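Local coordinates for cobalamin biosynthesis protein CobN (Mycobacterium tuberculosis, PDB 7C6O) that probably inserts cobalt into the corrin ring during cobalamin biosynthesis, as the large catalytic subunit of an ATP-dependent cobaltochelatase, at residues A[630-635]-A[651-656]; A[716-721]-A[755-760]; A[722-727]-A[1102-1107]; A[849-854]-A[896-901]. All coordinates share one frame; numbering follows the deposited sequence. Where two conformers were deposited one is given.

Contact 1. Residues A[630-635]-A[651-656]; sequences EQLLDE and RQQIWT
Across the facing sides of two helices, Gln653 and Ile654 meet Leu632, Leu633 and, through water, Glu635. Arg651, at the start of segment 651-656 and a turn into helix 647-660, turns its guanidinium to a third helix, 675-694, and forms salt bridges with Asp679 and Glu675. Gln653 is the first to touch. Its side chain runs at roughly a right angle to that of Leu632, so that the amide OE1 rests against Leu632 CD2 at 3.8 Å. The same oxygen accepts a bond from a water that also donates to Glu635 OE1 (2.7 Å), while Gln653 NE2 donates to a second water (2.7 Å) that in turn donates a hydrogen bond to Glu635 OE2. The amide oxygen is linked to OE1 and the amide nitrogen to OE2, each through one water, which would fix the amide's rotation although the pair never meets directly. Beneath this polar layer, Ile654 supplies the apolar one. With CG1 beside the backbone N (chi1 -69°) and the chain extended beyond it, CG1 packs on Leu632 CB at 3.7 Å and CD1 reaches Leu633 CD2 at 4.0 Å. Leu633 is in turn covered by Asp686 and Leu689 of helix 675-694. The helix axes approach to 10.0 Å at an angle of 161°, with Leu632 and Ile654 nearest. Helices 624-642 and 647-660, joined by a short linker, thus form an antiparallel helical hairpin, with an apolar seam and a water-bridged rim.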
loop_
_atom_site.group_PDB
_atom_site.type_symbol
_atom_site.label_atom_id
_atom_site.label_comp_id
_atom_site.label_asym_id
_atom_site.label_seq_id
_atom_site.Cartn_x
_atom_site.Cartn_y
_atom_site.Cartn_z
ATOM N N GLU A 630 10.290 26.887 -30.151
ATOM C CA GLU A 630 11.386 27.371 -29.318
ATOM C C GLU A 630 12.281 28.335 -30.087
ATOM O O GLU A 630 12.658 29.395 -29.572
ATOM C CB GLU A 630 12.185 26.170 -28.809
ATOM C CG GLU A 630 13.192 26.448 -27.718
ATOM C CD GLU A 630 13.733 25.159 -27.125
ATOM O OE1 GLU A 630 13.802 24.150 -27.859
ATOM O OE2 GLU A 630 14.069 25.147 -25.925
ATOM N N GLN A 631 12.610 27.993 -31.334
ATOM C CA GLN A 631 13.470 28.852 -32.142
ATOM C C GLN A 631 12.788 30.178 -32.459
ATOM O O GLN A 631 13.426 31.237 -32.424
ATOM C CB GLN A 631 13.864 28.128 -33.429
ATOM C CG GLN A 631 14.493 26.759 -33.203
ATOM C CD GLN A 631 14.595 25.936 -34.476
ATOM O OE1 GLN A 631 14.279 26.413 -35.568
ATOM N NE2 GLN A 631 15.033 24.690 -34.339
ATOM N N LEU A 632 11.489 30.140 -32.772
ATOM C CA LEU A 632 10.778 31.376 -33.092
ATOM C C LEU A 632 10.621 32.262 -31.861
ATOM O O LEU A 632 10.675 33.493 -31.968
ATOM C CB LEU A 632 9.415 31.060 -33.707
ATOM C CG LEU A 632 9.422 30.423 -35.100
ATOM C CD1 LEU A 632 8.000 30.236 -35.614
ATOM C CD2 LEU A 632 10.239 31.259 -36.069
ATOM N N LEU A 633 10.424 31.657 -30.683
ATOM C CA LEU A 633 10.333 32.445 -29.455
ATOM C C LEU A 633 11.633 33.192 -29.181
ATOM O O LEU A 633 11.612 34.369 -28.800
ATOM C CB LEU A 633 9.983 31.548 -28.266
ATOM C CG LEU A 633 8.596 30.902 -28.252
ATOM C CD1 LEU A 633 8.389 30.120 -26.966
ATOM C CD2 LEU A 633 7.513 31.951 -28.430
ATOM N N ASP A 634 12.774 32.519 -29.354
ATOM C CA ASP A 634 14.058 33.196 -29.203
ATOM C C ASP A 634 14.187 34.349 -30.188
ATOM O O ASP A 634 14.647 35.439 -29.824
ATOM C CB ASP A 634 15.207 32.208 -29.396
ATOM C CG ASP A 634 15.244 31.137 -28.330
ATOM O OD1 ASP A 634 14.605 31.323 -27.270
ATOM O OD2 ASP A 634 15.921 30.111 -28.551
ATOM N N GLU A 635 13.786 34.127 -31.441
ATOM C CA GLU A 635 13.826 35.199 -32.429
ATOM C C GLU A 635 12.900 36.342 -32.035
ATOM O O GLU A 635 13.237 37.518 -32.222
ATOM C CB GLU A 635 13.455 34.650 -33.807
ATOM C CG GLU A 635 13.536 35.669 -34.932
ATOM C CD GLU A 635 13.313 35.044 -36.297
ATOM O OE1 GLU A 635 13.194 33.803 -36.374
ATOM O OE2 GLU A 635 13.256 35.796 -37.294
ATOM N N ARG A 651 5.410 37.668 -34.924
ATOM C CA ARG A 651 4.175 37.223 -34.285
ATOM C C ARG A 651 3.329 36.394 -35.245
ATOM O O ARG A 651 2.740 35.381 -34.848
ATOM C CB ARG A 651 3.368 38.420 -33.777
ATOM C CG ARG A 651 3.953 39.158 -32.577
ATOM C CD ARG A 651 2.976 40.233 -32.104
ATOM N NE ARG A 651 3.515 41.086 -31.046
ATOM C CZ ARG A 651 3.691 42.399 -31.159
ATOM N NH1 ARG A 651 3.368 43.021 -32.284
ATOM N NH2 ARG A 651 4.186 43.094 -30.142
ATOM N N GLN A 652 3.255 36.811 -36.513
ATOM C CA GLN A 652 2.491 36.052 -37.498
ATOM C C GLN A 652 3.104 34.678 -37.731
ATOM O O GLN A 652 2.379 33.683 -37.858
ATOM C CB GLN A 652 2.403 36.824 -38.816
ATOM C CG GLN A 652 1.513 38.055 -38.770
ATOM C CD GLN A 652 1.419 38.762 -40.110
ATOM O OE1 GLN A 652 1.977 38.307 -41.108
ATOM N NE2 GLN A 652 0.710 39.886 -40.137
ATOM N N GLN A 653 4.437 34.604 -37.804
ATOM C CA GLN A 653 5.102 33.310 -37.943
ATOM C C GLN A 653 4.769 32.391 -36.776
ATOM O O GLN A 653 4.512 31.195 -36.968
ATOM C CB GLN A 653 6.615 33.491 -38.036
ATOM C CG GLN A 653 7.120 34.107 -39.324
ATOM C CD GLN A 653 8.635 34.139 -39.374
ATOM O OE1 GLN A 653 9.293 33.101 -39.291
ATOM N NE2 GLN A 653 9.199 35.337 -39.489
ATOM N N ILE A 654 4.784 32.932 -35.558
ATOM C CA ILE A 654 4.504 32.123 -34.375
ATOM C C ILE A 654 3.052 31.667 -34.371
ATOM O O ILE A 654 2.753 30.505 -34.069
ATOM C CB ILE A 654 4.864 32.907 -33.100
ATOM C CG1 ILE A 654 6.382 33.082 -32.997
ATOM C CG2 ILE A 654 4.307 32.217 -31.858
ATOM C CD1 ILE A 654 6.825 33.969 -31.844
ATOM N N TRP A 655 2.126 32.567 -34.718
ATOM C CA TRP A 655 0.715 32.194 -34.730
ATOM C C TRP A 655 0.428 31.163 -35.812
ATOM O O TRP A 655 -0.352 30.227 -35.596
ATOM C CB TRP A 655 -0.165 33.429 -34.919
ATOM C CG TRP A 655 -1.614 33.115 -34.744
ATOM C CD1 TRP A 655 -2.592 33.188 -35.691
ATOM C CD2 TRP A 655 -2.243 32.640 -33.550
ATOM N NE1 TRP A 655 -3.796 32.799 -35.155
ATOM C CE2 TRP A 655 -3.608 32.457 -33.842
ATOM C CE3 TRP A 655 -1.787 32.358 -32.259
ATOM C CZ2 TRP A 655 -4.518 32.004 -32.894
ATOM C CZ3 TRP A 655 -2.694 31.909 -31.317
ATOM C CH2 TRP A 655 -4.044 31.740 -31.639
ATOM N N THR A 656 1.050 31.319 -36.983
ATOM C CA THR A 656 0.916 30.321 -38.038
ATOM C C THR A 656 1.380 28.951 -37.556
ATOM O O THR A 656 0.701 27.942 -37.772
ATOM C CB THR A 656 1.706 30.759 -39.271
ATOM O OG1 THR A 656 1.048 31.871 -39.891
ATOM C CG2 THR A 656 1.828 29.615 -40.270
HETATM O O HOH W 1 12.084 33.292 -38.749
HETATM O O HOH W 2 11.662 36.375 -39.339
#

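Contact 2. Residues A[716-721]-A[755-760]; sequences LVLAIL and QTEAKA
Glu757 OE1 is gripped by Arg737 NH1 in a salt bridge and, more weakly, by Arg722 NH2 in a long ion pair, while the other oxygen of the same carboxylate, OE2, lies against Leu718 CD1 at 4.0 Å. One group thus serves a polar and an apolar neighbour at once. The Glu757 side chain leaves the helix with CG anti to the backbone N (chi1 174°) and then bends at chi2 (72°), a fold that brings the carboxylate round to the leucine. Leu718 points toward the partner helix and spreads its two methyls over different targets: CD1 takes the carboxylate, and CD2 sits over the last residue of the segment, 3.8 Å from Ala760 O and 4.0 Å from Ala760 CB. Here helix 710-722 packs against helix 750-769 in a cluster that also includes helices 736-739 and 784-801, a leucine set against an alanine. The CA atoms of Leu718 and Ala760 are 7.6 Å apart. Further along helix 750-769, Arg761 and Val764 also touch Leu718, so the leucine is enclosed by successive turns. Short helix 736-739 adjoins both helices: Leu736 and Arg737 pack on Ala760, and Leu736 exchanges a backbone hydrogen bond with Leu721, whose side chain faces Val789 and Ala793 of helix 784-801.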
loop_
_atom_site.group_PDB
_atom_site.type_symbol
_atom_site.label_atom_id
_atom_site.label_comp_id
_atom_site.label_asym_id
_atom_site.label_seq_id
_atom_site.Cartn_x
_atom_site.Cartn_y
_atom_site.Cartn_z
ATOM N N LEU A 716 19.669 9.682 -14.656
ATOM C CA LEU A 716 18.907 9.335 -13.461
ATOM C C LEU A 716 19.392 10.119 -12.248
ATOM O O LEU A 716 18.580 10.637 -11.472
ATOM C CB LEU A 716 18.988 7.831 -13.209
ATOM C CG LEU A 716 18.167 7.283 -12.041
ATOM C CD1 LEU A 716 16.714 7.709 -12.159
ATOM C CD2 LEU A 716 18.278 5.769 -11.992
ATOM N N VAL A 717 20.713 10.226 -12.071
ATOM C CA VAL A 717 21.246 11.010 -10.960
ATOM C C VAL A 717 20.820 12.468 -11.084
ATOM O O VAL A 717 20.419 13.098 -10.097
ATOM C CB VAL A 717 22.777 10.869 -10.887
ATOM C CG1 VAL A 717 23.356 11.891 -9.921
ATOM C CG2 VAL A 717 23.155 9.460 -10.452
ATOM N N LEU A 718 20.892 13.025 -12.297
ATOM C CA LEU A 718 20.429 14.394 -12.520
ATOM C C LEU A 718 18.977 14.565 -12.094
ATOM O O LEU A 718 18.624 15.560 -11.449
ATOM C CB LEU A 718 20.590 14.774 -13.991
ATOM C CG LEU A 718 21.865 15.490 -14.432
ATOM C CD1 LEU A 718 21.857 15.665 -15.942
ATOM C CD2 LEU A 718 21.984 16.835 -13.732
ATOM N N ALA A 719 18.117 13.606 -12.448
ATOM C CA ALA A 719 16.710 13.701 -12.068
ATOM C C ALA A 719 16.541 13.628 -10.555
ATOM O O ALA A 719 15.729 14.362 -9.977
ATOM C CB ALA A 719 15.905 12.597 -12.750
ATOM N N ILE A 720 17.301 12.752 -9.898
ATOM C CA ILE A 720 17.201 12.620 -8.447
ATOM C C ILE A 720 17.646 13.907 -7.761
ATOM O O ILE A 720 17.007 14.375 -6.810
ATOM C CB ILE A 720 18.020 11.405 -7.968
ATOM C CG1 ILE A 720 17.352 10.104 -8.429
ATOM C CG2 ILE A 720 18.190 11.428 -6.456
ATOM C CD1 ILE A 720 18.208 8.872 -8.242
ATOM N N LEU A 721 18.735 14.507 -8.243
ATOM C CA LEU A 721 19.301 15.693 -7.614
ATOM C C LEU A 721 18.498 16.960 -7.869
ATOM O O LEU A 721 18.761 17.976 -7.217
ATOM C CB LEU A 721 20.737 15.911 -8.095
ATOM C CG LEU A 721 21.769 14.861 -7.689
ATOM C CD1 LEU A 721 23.134 15.218 -8.261
ATOM C CD2 LEU A 721 21.825 14.736 -6.173
ATOM N N GLN A 755 19.874 26.858 -19.449
ATOM C CA GLN A 755 21.281 27.115 -19.161
ATOM C C GLN A 755 21.701 26.472 -17.844
ATOM O O GLN A 755 22.803 25.920 -17.741
ATOM C CB GLN A 755 21.536 28.621 -19.143
ATOM C CG GLN A 755 21.122 29.309 -20.435
ATOM C CD GLN A 755 21.077 30.818 -20.315
ATOM O OE1 GLN A 755 21.602 31.395 -19.363
ATOM N NE2 GLN A 755 20.442 31.466 -21.285
ATOM N N THR A 756 20.833 26.521 -16.832
ATOM C CA THR A 756 21.163 25.897 -15.555
ATOM C C THR A 756 21.177 24.377 -15.671
ATOM O O THR A 756 22.012 23.710 -15.050
ATOM C CB THR A 756 20.178 26.349 -14.479
ATOM O OG1 THR A 756 20.087 27.779 -14.488
ATOM C CG2 THR A 756 20.646 25.895 -13.108
ATOM N N GLU A 757 20.264 23.813 -16.465
ATOM C CA GLU A 757 20.280 22.371 -16.695
ATOM C C GLU A 757 21.573 21.940 -17.374
ATOM O O GLU A 757 22.158 20.910 -17.014
ATOM C CB GLU A 757 19.066 21.955 -17.527
ATOM C CG GLU A 757 19.053 20.487 -17.942
ATOM C CD GLU A 757 18.771 19.536 -16.787
ATOM O OE1 GLU A 757 18.278 19.992 -15.731
ATOM O OE2 GLU A 757 19.040 18.324 -16.940
ATOM N N ALA A 758 22.040 22.717 -18.357
ATOM C CA ALA A 758 23.308 22.400 -19.004
ATOM C C ALA A 758 24.465 22.480 -18.015
ATOM O O ALA A 758 25.374 21.642 -18.044
ATOM C CB ALA A 758 23.546 23.338 -20.188
ATOM N N LYS A 759 24.448 23.481 -17.130
ATOM C CA LYS A 759 25.484 23.578 -16.106
ATOM C C LYS A 759 25.411 22.402 -15.141
ATOM O O LYS A 759 26.442 21.821 -14.779
ATOM C CB LYS A 759 25.355 24.899 -15.345
ATOM C CG LYS A 759 25.656 26.135 -16.173
ATOM C CD LYS A 759 25.429 27.403 -15.365
ATOM C CE LYS A 759 25.839 28.638 -16.150
ATOM N NZ LYS A 759 25.117 28.730 -17.449
ATOM N N ALA A 760 24.200 22.039 -14.712
ATOM C CA ALA A 760 24.039 20.902 -13.814
ATOM C C ALA A 760 24.505 19.610 -14.470
ATOM O O ALA A 760 25.200 18.801 -13.843
ATOM C CB ALA A 760 22.581 20.784 -13.371
#

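Contact 3. Residues A[722-727]-A[1102-1107]; sequences RARQLF and RPDAIR
Arg724 and Asp1104 lie alongside each other but run in opposite directions, so that the aspartate meets the aliphatic part of the arginine rather than its charged end. Asp1104 OD2 is 3.8 Å from Arg724 CD, whereas the same oxygen stands 4.9 Å from Arg724 NE, too far for the charged atoms to be in contact. The guanidinium and carboxylate planes are turned 63° from each other. A bend at chi2 (-90°) folds the arginine back, and one face of its guanidinium comes to lie under Pro1103, whose CG is 4.5 Å from Arg724 CZ. Pro1103 and Asp1104 are the two central residues of a type I beta turn from Arg1102 to Ala1105, closed by the bond from Ala1105 N to Arg1102 O (2.9 Å). Just after the turn, Arg1107 NE donates to Ala1105 O at 2.9 Å, and Arg1102 CZ lies over one face of the Arg1107 guanidinium, toward the rim; a salt bridge to Asp1099 also holds Arg1107. A water donates to Asp1104 OD2 (2.8 Å) and accepts weakly from Arg724 N. Arg724 NH1 finds a weak bond to Arg830 O, and its modelling in two conformers makes details of its placement doubtful. The chemistry implies a loop-to-loop contact at the surface in which opposite charges probably attract at a distance, while van der Waals packing makes the direct contact, supplemented by a water held firmly at Asp1104 and only weakly at Arg724 N.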
loop_
_atom_site.group_PDB
_atom_site.type_symbol
_atom_site.label_atom_id
_atom_site.label_comp_id
_atom_site.label_asym_id
_atom_site.label_seq_id
_atom_site.Cartn_x
_atom_site.Cartn_y
_atom_site.Cartn_z
ATOM N N ARG A 722 17.542 16.939 -8.803
ATOM C CA ARG A 722 16.791 18.154 -9.095
ATOM C C ARG A 722 15.907 18.565 -7.925
ATOM O O ARG A 722 15.652 19.759 -7.728
ATOM C CB ARG A 722 15.947 17.968 -10.357
ATOM C CG ARG A 722 15.354 19.267 -10.882
ATOM C CD ARG A 722 14.350 19.030 -11.996
ATOM N NE ARG A 722 14.975 18.579 -13.236
ATOM C CZ ARG A 722 14.303 18.346 -14.359
ATOM N NH1 ARG A 722 12.988 18.522 -14.393
ATOM N NH2 ARG A 722 14.942 17.938 -15.447
ATOM N N ALA A 723 15.445 17.604 -7.136
ATOM C CA ALA A 723 14.530 17.901 -6.047
ATOM C C ALA A 723 15.281 18.342 -4.800
ATOM O O ALA A 723 16.441 17.974 -4.581
ATOM C CB ALA A 723 13.677 16.676 -5.716
ATOM N N ARG A 724 14.615 19.155 -3.985
ATOM C CA ARG A 724 15.121 19.426 -2.649
ATOM C C ARG A 724 15.052 18.143 -1.828
ATOM O O ARG A 724 14.046 17.423 -1.855
ATOM C CB ARG A 724 14.330 20.565 -1.995
ATOM C CG ARG A 724 13.393 20.170 -0.859
ATOM C CD ARG A 724 11.996 19.827 -1.360
ATOM N NE ARG A 724 11.175 19.248 -0.299
ATOM C CZ ARG A 724 10.866 17.957 -0.209
ATOM N NH1 ARG A 724 11.295 17.105 -1.130
ATOM N NH2 ARG A 724 10.120 17.522 0.796
ATOM N N GLN A 725 16.134 17.835 -1.123
ATOM C CA GLN A 725 16.254 16.546 -0.457
ATOM C C GLN A 725 15.668 16.591 0.947
ATOM O O GLN A 725 16.045 17.442 1.760
ATOM C CB GLN A 725 17.720 16.109 -0.398
ATOM C CG GLN A 725 18.395 15.998 -1.758
ATOM C CD GLN A 725 17.743 14.965 -2.662
ATOM O OE1 GLN A 725 17.059 14.049 -2.195
ATOM N NE2 GLN A 725 17.951 15.111 -3.966
ATOM N N LEU A 726 14.739 15.679 1.218
ATOM C CA LEU A 726 14.358 15.336 2.583
ATOM C C LEU A 726 15.210 14.141 2.988
ATOM O O LEU A 726 14.990 13.022 2.512
ATOM C CB LEU A 726 12.867 15.018 2.680
ATOM C CG LEU A 726 12.339 14.659 4.070
ATOM C CD1 LEU A 726 12.484 15.834 5.031
ATOM C CD2 LEU A 726 10.891 14.209 3.992
ATOM N N PHE A 727 16.202 14.382 3.840
ATOM C CA PHE A 727 17.167 13.354 4.202
ATOM C C PHE A 727 17.447 13.452 5.691
ATOM O O PHE A 727 17.737 14.540 6.198
ATOM C CB PHE A 727 18.462 13.504 3.395
ATOM C CG PHE A 727 19.382 12.322 3.503
ATOM C CD1 PHE A 727 19.204 11.214 2.690
ATOM C CD2 PHE A 727 20.425 12.319 4.413
ATOM C CE1 PHE A 727 20.048 10.123 2.786
ATOM C CE2 PHE A 727 21.272 11.231 4.515
ATOM C CZ PHE A 727 21.085 10.133 3.699
ATOM N N ARG A 1102 6.263 18.057 -7.211
ATOM C CA ARG A 1102 7.243 18.939 -6.578
ATOM C C ARG A 1102 6.547 19.692 -5.454
ATOM O O ARG A 1102 5.819 20.668 -5.716
ATOM C CB ARG A 1102 7.841 19.909 -7.596
ATOM C CG ARG A 1102 8.609 19.222 -8.718
ATOM C CD ARG A 1102 8.590 20.046 -10.003
ATOM N NE ARG A 1102 9.140 21.386 -9.817
ATOM C CZ ARG A 1102 9.262 22.284 -10.790
ATOM N NH1 ARG A 1102 8.873 21.990 -12.023
ATOM N NH2 ARG A 1102 9.774 23.480 -10.531
ATOM N N PRO A 1103 6.721 19.276 -4.198
ATOM C CA PRO A 1103 5.988 19.926 -3.097
ATOM C C PRO A 1103 6.287 21.408 -2.948
ATOM O O PRO A 1103 5.459 22.132 -2.383
ATOM C CB PRO A 1103 6.444 19.140 -1.859
ATOM C CG PRO A 1103 6.932 17.832 -2.389
ATOM C CD PRO A 1103 7.519 18.128 -3.735
ATOM N N ASP A 1104 7.433 21.881 -3.428
ATOM C CA ASP A 1104 7.776 23.295 -3.368
ATOM C C ASP A 1104 7.353 24.057 -4.619
ATOM O O ASP A 1104 7.690 25.237 -4.756
ATOM C CB ASP A 1104 9.279 23.466 -3.132
ATOM C CG ASP A 1104 10.120 22.583 -4.034
ATOM O OD1 ASP A 1104 9.544 21.846 -4.863
ATOM O OD2 ASP A 1104 11.362 22.623 -3.907
ATOM N N ALA A 1105 6.626 23.416 -5.526
ATOM C CA ALA A 1105 6.109 24.063 -6.723
ATOM C C ALA A 1105 4.784 23.404 -7.104
ATOM O O ALA A 1105 4.614 22.845 -8.184
ATOM C CB ALA A 1105 7.127 23.995 -7.860
ATOM N N ILE A 1106 3.807 23.466 -6.200
ATOM C CA ILE A 1106 2.513 22.851 -6.465
ATOM C C ILE A 1106 1.746 23.696 -7.472
ATOM O O ILE A 1106 1.655 24.923 -7.339
ATOM C CB ILE A 1106 1.732 22.663 -5.156
ATOM C CG1 ILE A 1106 2.285 21.455 -4.399
ATOM C CG2 ILE A 1106 0.245 22.494 -5.428
ATOM C CD1 ILE A 1106 1.642 21.223 -3.073
ATOM N N ARG A 1107 1.212 23.041 -8.500
ATOM C CA ARG A 1107 0.489 23.701 -9.577
ATOM C C ARG A 1107 -0.794 22.937 -9.870
ATOM O O ARG A 1107 -0.888 21.731 -9.624
ATOM C CB ARG A 1107 1.342 23.789 -10.854
ATOM C CG ARG A 1107 2.588 24.653 -10.724
ATOM C CD ARG A 1107 3.713 24.109 -11.592
ATOM N NE ARG A 1107 4.200 22.825 -11.091
ATOM C CZ ARG A 1107 4.903 21.954 -11.810
ATOM N NH1 ARG A 1107 5.202 22.222 -13.074
ATOM N NH2 ARG A 1107 5.302 20.811 -11.265
HETATM O O HOH W 3 12.917 21.515 -5.891
#

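Contact 4. Residues A[849-854]-A[896-901]; sequences AVPSRL and DDIAEV
Pro851 lays the rim of its ring along one turn of helix 896-905: CD meets Ile898 CG2 at 3.9 Å and CB meets Ala899 CB at 4.1 Å. Val850 completes this first shell, its CG2 reaching Ile898 CD1 at 4.2 Å. Ile898 divides its branches accordingly, for CG2 is anti to the backbone N and takes the proline, while CG1 swings beside that N (chi1 -55°) and carries CD1 toward the valine. The peptide bond between Val850 and Pro851 is cis, and both residues touch Ile898. Val951 and Leu955 of helix 949-963 also pack on Ile898, and Val951 touches Val850 as well. A second shell of polar groups holds the backbones. Pro851 O accepts from Trp911 NE1; Ser852 N-caps helix 853-874 through OG to Ala855 N, and its backbone bonds to Ala894. On the other segment, Asp896 forms a salt bridge with Arg830, and Asp897 and Glu900 share Asn1060 ND2. A glycerol, probably from the crystallisation liquor, lies about 4 Å from Val850. Contact across the interface is wholly apolar, which implies that its fit depends on shape and burial.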
loop_
_atom_site.group_PDB
_atom_site.type_symbol
_atom_site.label_atom_id
_atom_site.label_comp_id
_atom_site.label_asym_id
_atom_site.label_seq_id
_atom_site.Cartn_x
_atom_site.Cartn_y
_atom_site.Cartn_z
ATOM N N ALA A 849 0.115 8.823 11.691
ATOM C CA ALA A 849 0.923 10.033 11.594
ATOM C C ALA A 849 0.763 10.715 10.240
ATOM O O ALA A 849 1.682 11.392 9.767
ATOM C CB ALA A 849 2.395 9.720 11.863
ATOM N N VAL A 850 -0.393 10.546 9.604
ATOM C CA VAL A 850 -0.668 11.198 8.327
ATOM C C VAL A 850 -1.942 12.026 8.465
ATOM O O VAL A 850 -2.928 11.557 9.055
ATOM C CB VAL A 850 -0.764 10.178 7.177
ATOM C CG1 VAL A 850 0.581 9.500 6.954
ATOM C CG2 VAL A 850 -1.837 9.138 7.447
ATOM N N PRO A 851 -1.971 13.267 7.957
ATOM C CA PRO A 851 -0.860 13.911 7.249
ATOM C C PRO A 851 0.263 14.387 8.166
ATOM O O PRO A 851 0.010 14.811 9.296
ATOM C CB PRO A 851 -1.532 15.107 6.571
ATOM C CG PRO A 851 -2.661 15.449 7.482
ATOM C CD PRO A 851 -3.162 14.134 8.016
ATOM N N SER A 852 1.497 14.301 7.675
ATOM C CA SER A 852 2.611 14.936 8.355
ATOM C C SER A 852 2.503 16.452 8.217
ATOM O O SER A 852 1.667 16.982 7.477
ATOM C CB SER A 852 3.943 14.451 7.781
ATOM O OG SER A 852 4.148 14.952 6.469
ATOM N N ARG A 853 3.367 17.160 8.945
ATOM C CA ARG A 853 3.387 18.615 8.833
ATOM C C ARG A 853 3.798 19.053 7.433
ATOM O O ARG A 853 3.270 20.039 6.903
ATOM C CB ARG A 853 4.317 19.210 9.889
ATOM C CG ARG A 853 3.822 19.024 11.316
ATOM C CD ARG A 853 4.743 19.697 12.323
ATOM N NE ARG A 853 4.227 19.586 13.685
ATOM C CZ ARG A 853 3.391 20.458 14.241
ATOM N NH1 ARG A 853 2.972 21.510 13.551
ATOM N NH2 ARG A 853 2.974 20.279 15.488
ATOM N N LEU A 854 4.736 18.331 6.809
ATOM C CA LEU A 854 5.106 18.652 5.435
ATOM C C LEU A 854 3.948 18.392 4.481
ATOM O O LEU A 854 3.721 19.168 3.545
ATOM C CB LEU A 854 6.336 17.849 5.009
ATOM C CG LEU A 854 7.681 18.276 5.596
ATOM C CD1 LEU A 854 8.801 17.421 5.019
ATOM C CD2 LEU A 854 7.931 19.753 5.332
ATOM N N ASP A 896 -0.706 14.109 1.388
ATOM C CA ASP A 896 -1.073 15.355 0.713
ATOM C C ASP A 896 -2.575 15.430 0.450
ATOM O O ASP A 896 -3.207 16.465 0.699
ATOM C CB ASP A 896 -0.308 15.496 -0.603
ATOM C CG ASP A 896 1.147 15.868 -0.403
ATOM O OD1 ASP A 896 1.617 15.867 0.752
ATOM O OD2 ASP A 896 1.821 16.163 -1.414
ATOM N N ASP A 897 -3.157 14.349 -0.085
ATOM C CA ASP A 897 -4.592 14.326 -0.376
ATOM C C ASP A 897 -5.412 14.615 0.873
ATOM O O ASP A 897 -6.383 15.380 0.834
ATOM C CB ASP A 897 -5.006 12.963 -0.935
ATOM C CG ASP A 897 -4.483 12.698 -2.330
ATOM O OD1 ASP A 897 -3.977 13.630 -2.994
ATOM O OD2 ASP A 897 -4.594 11.528 -2.761
ATOM N N ILE A 898 -5.055 13.967 1.982
ATOM C CA ILE A 898 -5.804 14.124 3.225
ATOM C C ILE A 898 -5.764 15.573 3.685
ATOM O O ILE A 898 -6.786 16.151 4.073
ATOM C CB ILE A 898 -5.245 13.178 4.302
ATOM C CG1 ILE A 898 -5.230 11.735 3.790
ATOM C CG2 ILE A 898 -6.047 13.311 5.590
ATOM C CD1 ILE A 898 -4.200 10.860 4.476
ATOM N N ALA A 899 -4.574 16.178 3.647
ATOM C CA ALA A 899 -4.432 17.571 4.052
ATOM C C ALA A 899 -5.248 18.496 3.158
ATOM O O ALA A 899 -5.799 19.498 3.630
ATOM C CB ALA A 899 -2.958 17.969 4.034
ATOM N N GLU A 900 -5.339 18.179 1.864
ATOM C CA GLU A 900 -6.112 19.025 0.961
ATOM C C GLU A 900 -7.588 19.021 1.337
ATOM O O GLU A 900 -8.237 20.073 1.338
ATOM C CB GLU A 900 -5.930 18.573 -0.489
ATOM C CG GLU A 900 -6.609 19.497 -1.494
ATOM C CD GLU A 900 -6.474 19.021 -2.930
ATOM O OE1 GLU A 900 -5.960 17.906 -3.146
ATOM O OE2 GLU A 900 -6.888 19.767 -3.844
ATOM N N VAL A 901 -8.135 17.847 1.660
ATOM C CA VAL A 901 -9.523 17.769 2.109
ATOM C C VAL A 901 -9.724 18.618 3.359
ATOM O O VAL A 901 -10.658 19.423 3.442
ATOM C CB VAL A 901 -9.928 16.304 2.357
ATOM C CG1 VAL A 901 -11.337 16.236 2.926
ATOM C CG2 VAL A 901 -9.827 15.493 1.071
#

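Contacts 2, 3 and 4 form a connected series, whereas contact 1 stands apart on the helical periphery, its centre 28 Å from that of contact 2 and 43 Å from contact 4. Helix 750-769 ties the first two together, since its Arg750 forms a salt bridge with Asp634. Between contacts 2 and 3, whose centres are 14 Å apart, Gln725 NE2 probably donates to Ile720 O (3.1 Å). Contact 4 lies inside the long loop closed by contact 3 and touches it where Leu726 CD2 meets Leu854 CD1 at 4.0 Å; Arg830 joins both, its O accepting weakly from Arg724 NH1 and its guanidinium salt-bridging Asp896. The sodium site at Asp125 and Ser127 belongs to none of the four.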